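Local coordinates for putative NAD dependent dehydrogenase (Micromonospora echinospora, PDB 6NOR), which binds NAD and probably works as an NAD-dependent oxidoreductase in the biosynthesis of gentamicin, at residues E23-A28 against T85-V90; L198-V203 against E342-A347; R216-C221 against G235-E240. One frame throughout, in Å; residues are numbered along the deposited sequence.

Contact 1: residues E23-A28 against T85-V90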
loop_
_atom_site.group_PDB
_atom_site.type_symbol
_atom_site.label_atom_id
_atom_site.label_comp_id
_atom_site.label_asym_id
_atom_site.label_seq_id
_atom_site.Cartn_x
_atom_site.Cartn_y
_atom_site.Cartn_z
ATOM N N GLU A 23 14.741 40.861 10.151
ATOM C CA GLU A 23 16.095 41.155 9.729
ATOM C C GLU A 23 16.034 41.257 8.221
ATOM O O GLU A 23 15.048 40.838 7.628
ATOM C CB GLU A 23 17.061 40.078 10.220
ATOM C CG GLU A 23 17.398 40.278 11.692
ATOM C CD GLU A 23 18.299 39.194 12.254
ATOM O OE1 GLU A 23 17.854 38.026 12.282
ATOM O OE2 GLU A 23 19.439 39.505 12.680
ATOM N N ARG A 24 17.029 41.859 7.587
ATOM C CA ARG A 24 17.008 41.885 6.137
ATOM C C ARG A 24 18.313 41.367 5.583
ATOM O O ARG A 24 19.387 41.849 5.916
ATOM C CB ARG A 24 16.708 43.283 5.619
ATOM C CG ARG A 24 15.237 43.653 5.708
ATOM C CD ARG A 24 14.333 42.630 5.026
ATOM N NE ARG A 24 14.084 43.001 3.639
ATOM C CZ ARG A 24 13.199 42.407 2.847
ATOM N NH1 ARG A 24 12.465 41.401 3.301
ATOM N NH2 ARG A 24 13.052 42.815 1.596
ATOM N N LEU A 25 18.213 40.350 4.744
ATOM C CA LEU A 25 19.401 39.743 4.192
ATOM C C LEU A 25 19.332 39.813 2.697
ATOM O O LEU A 25 18.445 39.239 2.085
ATOM C CB LEU A 25 19.539 38.303 4.661
ATOM C CG LEU A 25 20.785 37.551 4.188
ATOM C CD1 LEU A 25 22.027 38.003 4.962
ATOM C CD2 LEU A 25 20.564 36.062 4.315
ATOM N N GLY A 26 20.269 40.535 2.105
ATOM C CA GLY A 26 20.322 40.680 0.666
ATOM C C GLY A 26 20.912 39.423 0.071
ATOM O O GLY A 26 21.945 38.934 0.541
ATOM N N VAL A 27 20.259 38.909 -0.969
ATOM C CA VAL A 27 20.622 37.630 -1.557
ATOM C C VAL A 27 20.874 37.750 -3.056
ATOM O O VAL A 27 20.166 38.478 -3.747
ATOM C CB VAL A 27 19.514 36.607 -1.309
ATOM C CG1 VAL A 27 19.887 35.241 -1.879
ATOM C CG2 VAL A 27 19.228 36.508 0.174
ATOM N N ALA A 28 21.897 37.063 -3.550
ATOM C CA ALA A 28 22.037 36.848 -4.991
ATOM C C ALA A 28 21.850 35.374 -5.331
ATOM O O ALA A 28 22.287 34.495 -4.600
ATOM C CB ALA A 28 23.381 37.330 -5.488
ATOM N N THR A 85 24.937 45.213 -0.240
ATOM C CA THR A 85 23.804 44.704 0.521
ATOM C C THR A 85 23.700 43.176 0.406
ATOM O O THR A 85 23.118 42.512 1.256
ATOM C CB THR A 85 22.492 45.342 0.066
ATOM O OG1 THR A 85 22.700 46.738 -0.161
ATOM C CG2 THR A 85 21.417 45.169 1.126
ATOM N N VAL A 86 24.291 42.628 -0.643
ATOM C CA VAL A 86 24.378 41.190 -0.798
ATOM C C VAL A 86 25.320 40.569 0.241
ATOM O O VAL A 86 26.492 40.913 0.320
ATOM C CB VAL A 86 24.847 40.823 -2.193
ATOM C CG1 VAL A 86 24.954 39.320 -2.318
ATOM C CG2 VAL A 86 23.877 41.366 -3.219
ATOM N N ARG A 87 24.786 39.658 1.047
ATOM C CA ARG A 87 25.572 39.008 2.088
ATOM C C ARG A 87 25.495 37.489 1.953
ATOM O O ARG A 87 26.182 36.745 2.655
ATOM C CB ARG A 87 25.082 39.439 3.468
ATOM C CG ARG A 87 25.595 40.817 3.916
ATOM C CD ARG A 87 24.910 41.231 5.212
ATOM N NE ARG A 87 25.166 40.293 6.306
ATOM C CZ ARG A 87 24.325 40.075 7.314
ATOM N NH1 ARG A 87 23.164 40.724 7.363
ATOM N NH2 ARG A 87 24.638 39.200 8.265
ATOM N N PHE A 88 24.648 37.038 1.040
ATOM C CA PHE A 88 24.345 35.638 0.931
ATOM C C PHE A 88 24.100 35.285 -0.525
ATOM O O PHE A 88 23.280 35.894 -1.194
ATOM C CB PHE A 88 23.138 35.300 1.804
ATOM C CG PHE A 88 22.645 33.885 1.663
ATOM C CD1 PHE A 88 23.494 32.817 1.850
ATOM C CD2 PHE A 88 21.321 33.634 1.348
ATOM C CE1 PHE A 88 23.038 31.513 1.728
ATOM C CE2 PHE A 88 20.846 32.331 1.226
ATOM C CZ PHE A 88 21.711 31.267 1.419
ATOM N N VAL A 89 24.839 34.306 -1.014
ATOM C CA VAL A 89 24.758 33.922 -2.406
ATOM C C VAL A 89 24.405 32.442 -2.532
ATOM O O VAL A 89 24.997 31.596 -1.874
ATOM C CB VAL A 89 26.084 34.195 -3.135
ATOM C CG1 VAL A 89 25.955 33.860 -4.613
ATOM C CG2 VAL A 89 26.515 35.643 -2.927
ATOM N N VAL A 90 23.408 32.159 -3.360
ATOM C CA VAL A 90 23.009 30.813 -3.714
ATOM C C VAL A 90 23.592 30.457 -5.076
ATOM O O VAL A 90 23.370 31.167 -6.062
ATOM C CB VAL A 90 21.472 30.662 -3.760
ATOM C CG1 VAL A 90 21.088 29.253 -4.231
ATOM C CG2 VAL A 90 20.888 30.903 -2.408
HETATM O O HOH W 1 22.294 42.443 3.702
#
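Val27 pairs with Phe88 and Ala28 with Val89 where the adjacent parallel strands 25-30 and 86-91 run through the middle of the NAD-binding Rossmann sheet. The backbone ladder comes first: Arg87 N gives a nearly straight bond to Gly26 O (3.0 Å), Ala28 N reaches Phe88 O (3.0 Å), and Val90 N closes on Ala28 O (2.9 Å). A water links the two backbones beside this, accepting from Gly26 N and donating to Thr85 O.

Apolar contacts flank this ladder. Leu25 forks between two partners, its CD2 lying 3.7 Å from Phe88 CB while its CD1 lies over one face of the Arg87 guanidinium, toward its rim. With CG of Phe88 anti to the backbone N (chi1 174°), the ring runs beside Val27, and Val27 CG2 meets the ring edge in its plane, 3.7 Å from Phe88 CD2. Cutting Leu25 back to an alanine removes both methyls, which would probably take one apolar neighbour from the Arg87 guanidinium and open a gap beside Phe88 CB. Ala28 CB meets Val86 CG1 at 4.1 Å. Val320 and Val324 of helix 313-326 pack on Phe88 and Leu25.

Between the segments, direction and register thus come from main-chain bonds, and the side chains add packing that does not depend on charge.

Contact 2: residues L198-V203 against E342-A347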
loop_
_atom_site.group_PDB
_atom_site.type_symbol
_atom_site.label_atom_id
_atom_site.label_comp_id
_atom_site.label_asym_id
_atom_site.label_seq_id
_atom_site.Cartn_x
_atom_site.Cartn_y
_atom_site.Cartn_z
ATOM N N LEU A 198 22.305 11.690 -8.245
ATOM C CA LEU A 198 21.366 11.085 -7.306
ATOM C C LEU A 198 22.115 10.440 -6.155
ATOM O O LEU A 198 21.644 10.410 -5.025
ATOM C CB LEU A 198 20.486 10.038 -7.998
ATOM C CG LEU A 198 19.724 10.521 -9.229
ATOM C CD1 LEU A 198 18.939 9.391 -9.839
ATOM C CD2 LEU A 198 18.798 11.669 -8.905
ATOM N N GLY A 199 23.298 9.930 -6.462
ATOM C CA GLY A 199 24.091 9.225 -5.486
ATOM C C GLY A 199 24.538 10.158 -4.393
ATOM O O GLY A 199 24.754 9.719 -3.282
ATOM N N TRP A 200 24.689 11.439 -4.705
ATOM C CA TRP A 200 24.958 12.412 -3.665
ATOM C C TRP A 200 23.942 12.287 -2.532
ATOM O O TRP A 200 24.310 12.166 -1.369
ATOM C CB TRP A 200 24.934 13.852 -4.197
ATOM C CG TRP A 200 25.217 14.816 -3.088
ATOM C CD1 TRP A 200 24.338 15.268 -2.138
ATOM C CD2 TRP A 200 26.470 15.405 -2.773
ATOM N NE1 TRP A 200 24.969 16.100 -1.268
ATOM C CE2 TRP A 200 26.283 16.209 -1.641
ATOM C CE3 TRP A 200 27.738 15.345 -3.355
ATOM C CZ2 TRP A 200 27.305 16.935 -1.071
ATOM C CZ3 TRP A 200 28.747 16.067 -2.795
ATOM C CH2 TRP A 200 28.531 16.857 -1.663
ATOM N N HIS A 201 22.663 12.334 -2.883
ATOM C CA HIS A 201 21.605 12.246 -1.891
ATOM C C HIS A 201 21.537 10.919 -1.208
ATOM O O HIS A 201 21.314 10.840 -0.008
ATOM C CB HIS A 201 20.267 12.501 -2.534
ATOM C CG HIS A 201 20.103 13.889 -3.026
ATOM N ND1 HIS A 201 20.150 14.974 -2.185
ATOM C CD2 HIS A 201 19.876 14.378 -4.264
ATOM C CE1 HIS A 201 19.951 16.074 -2.881
ATOM N NE2 HIS A 201 19.785 15.738 -4.146
ATOM N N ALA A 202 21.696 9.866 -1.982
ATOM C CA ALA A 202 21.556 8.548 -1.429
ATOM C C ALA A 202 22.644 8.345 -0.370
ATOM O O ALA A 202 22.374 7.852 0.718
ATOM C CB ALA A 202 21.630 7.490 -2.521
ATOM N N VAL A 203 23.864 8.774 -0.677
ATOM C CA VAL A 203 24.969 8.580 0.261
ATOM C C VAL A 203 24.785 9.449 1.502
ATOM O O VAL A 203 25.007 8.993 2.604
ATOM C CB VAL A 203 26.320 8.866 -0.391
ATOM C CG1 VAL A 203 27.404 8.866 0.654
ATOM C CG2 VAL A 203 26.620 7.801 -1.445
ATOM N N GLU A 342 34.124 12.079 -0.845
ATOM C CA GLU A 342 35.130 11.032 -0.938
ATOM C C GLU A 342 34.504 9.654 -1.099
ATOM O O GLU A 342 35.090 8.785 -1.741
ATOM C CB GLU A 342 36.081 11.044 0.260
ATOM C CG GLU A 342 35.466 11.256 1.596
ATOM C CD GLU A 342 36.457 11.868 2.576
ATOM O OE1 GLU A 342 37.386 12.566 2.119
ATOM O OE2 GLU A 342 36.320 11.643 3.798
ATOM N N THR A 343 33.308 9.463 -0.557
ATOM C CA THR A 343 32.593 8.233 -0.821
ATOM C C THR A 343 32.321 8.081 -2.307
ATOM O O THR A 343 32.565 7.024 -2.870
ATOM C CB THR A 343 31.276 8.154 -0.068
ATOM O OG1 THR A 343 31.522 8.280 1.339
ATOM C CG2 THR A 343 30.653 6.787 -0.325
ATOM N N LEU A 344 31.863 9.146 -2.956
ATOM C CA LEU A 344 31.577 9.069 -4.391
ATOM C C LEU A 344 32.835 8.857 -5.219
ATOM O O LEU A 344 32.805 8.151 -6.232
ATOM C CB LEU A 344 30.872 10.333 -4.888
ATOM C CG LEU A 344 29.471 10.647 -4.357
ATOM C CD1 LEU A 344 28.941 11.915 -5.008
ATOM C CD2 LEU A 344 28.548 9.491 -4.620
ATOM N N GLU A 345 33.934 9.484 -4.817
ATOM C CA GLU A 345 35.175 9.314 -5.557
ATOM C C GLU A 345 35.660 7.875 -5.382
ATOM O O GLU A 345 36.119 7.257 -6.328
ATOM C CB GLU A 345 36.233 10.333 -5.107
ATOM C CG GLU A 345 37.681 9.846 -5.173
ATOM C CD GLU A 345 38.290 9.986 -6.563
ATOM O OE1 GLU A 345 37.558 10.414 -7.485
ATOM O OE2 GLU A 345 39.489 9.659 -6.738
ATOM N N ALA A 346 35.502 7.329 -4.183
ATOM C CA ALA A 346 35.860 5.941 -3.935
ATOM C C ALA A 346 34.992 4.999 -4.761
ATOM O O ALA A 346 35.490 4.048 -5.341
ATOM C CB ALA A 346 35.742 5.613 -2.466
ATOM N N ALA A 347 33.698 5.293 -4.830
ATOM C CA ALA A 347 32.778 4.485 -5.596
ATOM C C ALA A 347 33.133 4.451 -7.084
ATOM O O ALA A 347 33.126 3.396 -7.693
ATOM C CB ALA A 347 31.355 4.986 -5.399
#
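Thr343 and Leu344 of helix 334-353 pack on Gly199, Trp200 and Val203 of helix 199-209, an apolar helix-helix contact with no hydrogen bond across it, in the GFO/IDH/MocA type of fold. The short segments cross steeply, at 117°, with their axes 10.4 Å apart, and side chains bridge the distance between them.

Along the later helix, Thr343 comes first. Its methyl CG2 stands anti to the backbone N and meets Val203 CG1 tip to tip at 4.0 Å. Its hydroxyl serves the helix itself, OG1 bonding to Ala339 O, and the contact thereby receives the methyl branch.

Leu344 follows and covers the most ground. Its CG lies anti to the carbonyl carbon (chi1 -65°), a torsion that aims the isobutyl group at helix 199-209, where the two methyls go to different partners. Leu344 CD2 rests against the glycine backbone, 4.0 Å from Gly199 O, and slides past Val203 CG2, while CD1 turns to the indole of Trp200.

Trp200 has further cover from Ala337, Val340 and Val341, and its side chain lies about 4 Å from that of the NAD-binding Lys116, nearest atoms compared; the next residue, His201, touches NAD. The leucine crosses the tryptophan side chain at about a right angle, with Leu344 CD1 4.0 Å from Trp200 CE3.

Contact 3: residues R216-C221 against G235-E240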
loop_
_atom_site.group_PDB
_atom_site.type_symbol
_atom_site.label_atom_id
_atom_site.label_comp_id
_atom_site.label_asym_id
_atom_site.label_seq_id
_atom_site.Cartn_x
_atom_site.Cartn_y
_atom_site.Cartn_z
ATOM N N ARG A 216 34.170 2.650 6.063
ATOM C CA ARG A 216 35.409 1.888 5.963
ATOM C C ARG A 216 35.746 1.485 4.526
ATOM O O ARG A 216 36.880 1.622 4.099
ATOM C CB ARG A 216 35.336 0.647 6.848
ATOM C CG ARG A 216 36.626 -0.168 6.881
ATOM C CD ARG A 216 36.490 -1.435 7.723
ATOM N NE ARG A 216 36.162 -1.140 9.113
ATOM C CZ ARG A 216 37.033 -0.678 10.004
ATOM N NH1 ARG A 216 38.295 -0.454 9.651
ATOM N NH2 ARG A 216 36.644 -0.434 11.249
ATOM N N ALA A 217 34.776 0.984 3.775
ATOM C CA ALA A 217 35.036 0.607 2.386
ATOM C C ALA A 217 33.827 0.819 1.466
ATOM O O ALA A 217 32.714 1.004 1.925
ATOM C CB ALA A 217 35.497 -0.832 2.319
ATOM N N VAL A 218 34.067 0.784 0.164
ATOM C CA VAL A 218 33.048 1.020 -0.835
ATOM C C VAL A 218 33.236 0.045 -1.987
ATOM O O VAL A 218 34.363 -0.268 -2.365
ATOM C CB VAL A 218 33.099 2.477 -1.365
ATOM C CG1 VAL A 218 32.122 2.681 -2.475
ATOM C CG2 VAL A 218 32.788 3.468 -0.254
ATOM N N THR A 219 32.129 -0.459 -2.522
ATOM C CA THR A 219 32.132 -1.233 -3.755
ATOM C C THR A 219 31.048 -0.663 -4.659
ATOM O O THR A 219 30.005 -0.263 -4.186
ATOM C CB THR A 219 31.875 -2.729 -3.490
ATOM O OG1 THR A 219 32.580 -3.142 -2.311
ATOM C CG2 THR A 219 32.319 -3.566 -4.661
ATOM N N ALA A 220 31.279 -0.612 -5.958
ATOM C CA ALA A 220 30.305 0.012 -6.839
ATOM C C ALA A 220 30.290 -0.587 -8.229
ATOM O O ALA A 220 31.279 -1.100 -8.704
ATOM C CB ALA A 220 30.552 1.523 -6.939
ATOM N N CYS A 221 29.140 -0.488 -8.870
ATOM C CA CYS A 221 28.966 -0.910 -10.229
ATOM C C CYS A 221 28.211 0.199 -10.963
ATOM O O CYS A 221 27.287 0.772 -10.404
ATOM C CB CYS A 221 28.192 -2.247 -10.262
ATOM S SG CYS A 221 28.550 -3.287 -11.661
ATOM N N GLY A 235 23.763 3.127 -11.115
ATOM C CA GLY A 235 24.832 2.719 -10.244
ATOM C C GLY A 235 24.301 2.109 -8.973
ATOM O O GLY A 235 23.205 2.441 -8.502
ATOM N N VAL A 236 25.091 1.199 -8.427
ATOM C CA VAL A 236 24.820 0.628 -7.132
ATOM C C VAL A 236 26.109 0.698 -6.333
ATOM O O VAL A 236 27.158 0.296 -6.790
ATOM C CB VAL A 236 24.321 -0.823 -7.227
ATOM C CG1 VAL A 236 23.877 -1.310 -5.864
ATOM C CG2 VAL A 236 23.174 -0.928 -8.200
ATOM N N VAL A 237 26.019 1.245 -5.142
ATOM C CA VAL A 237 27.138 1.320 -4.237
ATOM C C VAL A 237 26.888 0.446 -3.017
ATOM O O VAL A 237 25.871 0.577 -2.358
ATOM C CB VAL A 237 27.379 2.761 -3.765
ATOM C CG1 VAL A 237 28.645 2.853 -2.904
ATOM C CG2 VAL A 237 27.451 3.708 -4.956
ATOM N N LEU A 238 27.825 -0.439 -2.716
ATOM C CA LEU A 238 27.816 -1.133 -1.443
ATOM C C LEU A 238 28.788 -0.436 -0.504
ATOM O O LEU A 238 29.988 -0.405 -0.756
ATOM C CB LEU A 238 28.180 -2.611 -1.615
ATOM C CG LEU A 238 27.306 -3.352 -2.639
ATOM C CD1 LEU A 238 27.664 -4.823 -2.707
ATOM C CD2 LEU A 238 25.824 -3.154 -2.332
ATOM N N ILE A 239 28.255 0.141 0.569
ATOM C CA ILE A 239 29.062 0.822 1.564
ATOM C C ILE A 239 29.260 -0.024 2.812
ATOM O O ILE A 239 28.301 -0.519 3.392
ATOM C CB ILE A 239 28.418 2.141 1.993
ATOM C CG1 ILE A 239 28.131 3.019 0.786
ATOM C CG2 ILE A 239 29.306 2.903 2.960
ATOM C CD1 ILE A 239 27.354 4.260 1.173
ATOM N N GLU A 240 30.506 -0.172 3.239
ATOM C CA GLU A 240 30.774 -0.834 4.503
ATOM C C GLU A 240 31.085 0.217 5.563
ATOM O O GLU A 240 32.127 0.849 5.526
ATOM C CB GLU A 240 31.922 -1.826 4.353
ATOM C CG GLU A 240 32.415 -2.448 5.643
ATOM C CD GLU A 240 33.562 -3.429 5.408
ATOM O OE1 GLU A 240 34.504 -3.461 6.232
ATOM O OE2 GLU A 240 33.521 -4.164 4.394
#
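A beta hairpin of strands 215-223 and 234-241, part of the large mixed sheet of the GFO/IDH/MocA C-terminal domain, brings Arg216 to Cys221 antiparallel to Gly235 to Glu240. Its hydrogen-bonded pairs are Cys221 with Val236, Thr219 with Leu238 and Ala217 with Glu240. In the middle pair, Thr219 N donates to Leu238 O in the carbonyl plane, and Leu238 N returns a bond to Thr219 O. At Glu240 the ladder is distorted by a classic beta bulge, in which Arg216 and Ala217 both face the one residue. Glu240 O consequently takes two donors, Arg216 N at 2.8 Å nearly in line with the carbonyl bond and Ala217 N at 3.2 Å on a lone pair, while Glu240 N binds Ala217 O (2.8 Å).

The two faces of the hairpin have different neighbours. On that of Val218, Ala220, Val237 and Ile239, Val218 CG1 meets Val237 CG1 at 3.5 Å, the two side chains crossing at a slant, and Ala220 CB lies 4.3 Å from Val237 CG2. Ala347 of helix 334-353 packs on Val218 and Ala220. On the face of Thr219 and Leu238, a second subunit approaches: Thr219 packs on Thr219 of that subunit, and Leu238 on its Val236.

Arg216 and Glu240 are oppositely charged neighbours without a salt bridge, and Glu240 OE2 has a long, weak ion pair with Arg223 of the second subunit. The glutamate extends with CG anti to the backbone N (chi1 172°), and its carboxylate is turned 48° from the guanidinium plane. Glu240 OE1 lies 4.1 Å from Arg216 NE but 3.2 Å from Arg216 CD.

In the fold
From the N terminus, contact 1 forms first: strand 25-30 is joined by strand 86-91 after a loop of helices and strands, all within the Rossmann fold. Contact 2 then opens on helix 199-209 of the C-terminal domain and closes only on the late helix 334-353, tying the two together. Nested inside that long loop, contact 3 closes the short hairpin 215-223 and 234-241. Contacts 2 and 3 touch, their centres about 9 Å apart, because helix 334-353 lies against the mixed sheet: Ala347 CB packs 4.1 Å from Val237 CG2. Contact 1 lies on the opposite side of the chain's centre, about 30 Å from contact 2 and 39 Å from contact 3, centre to centre.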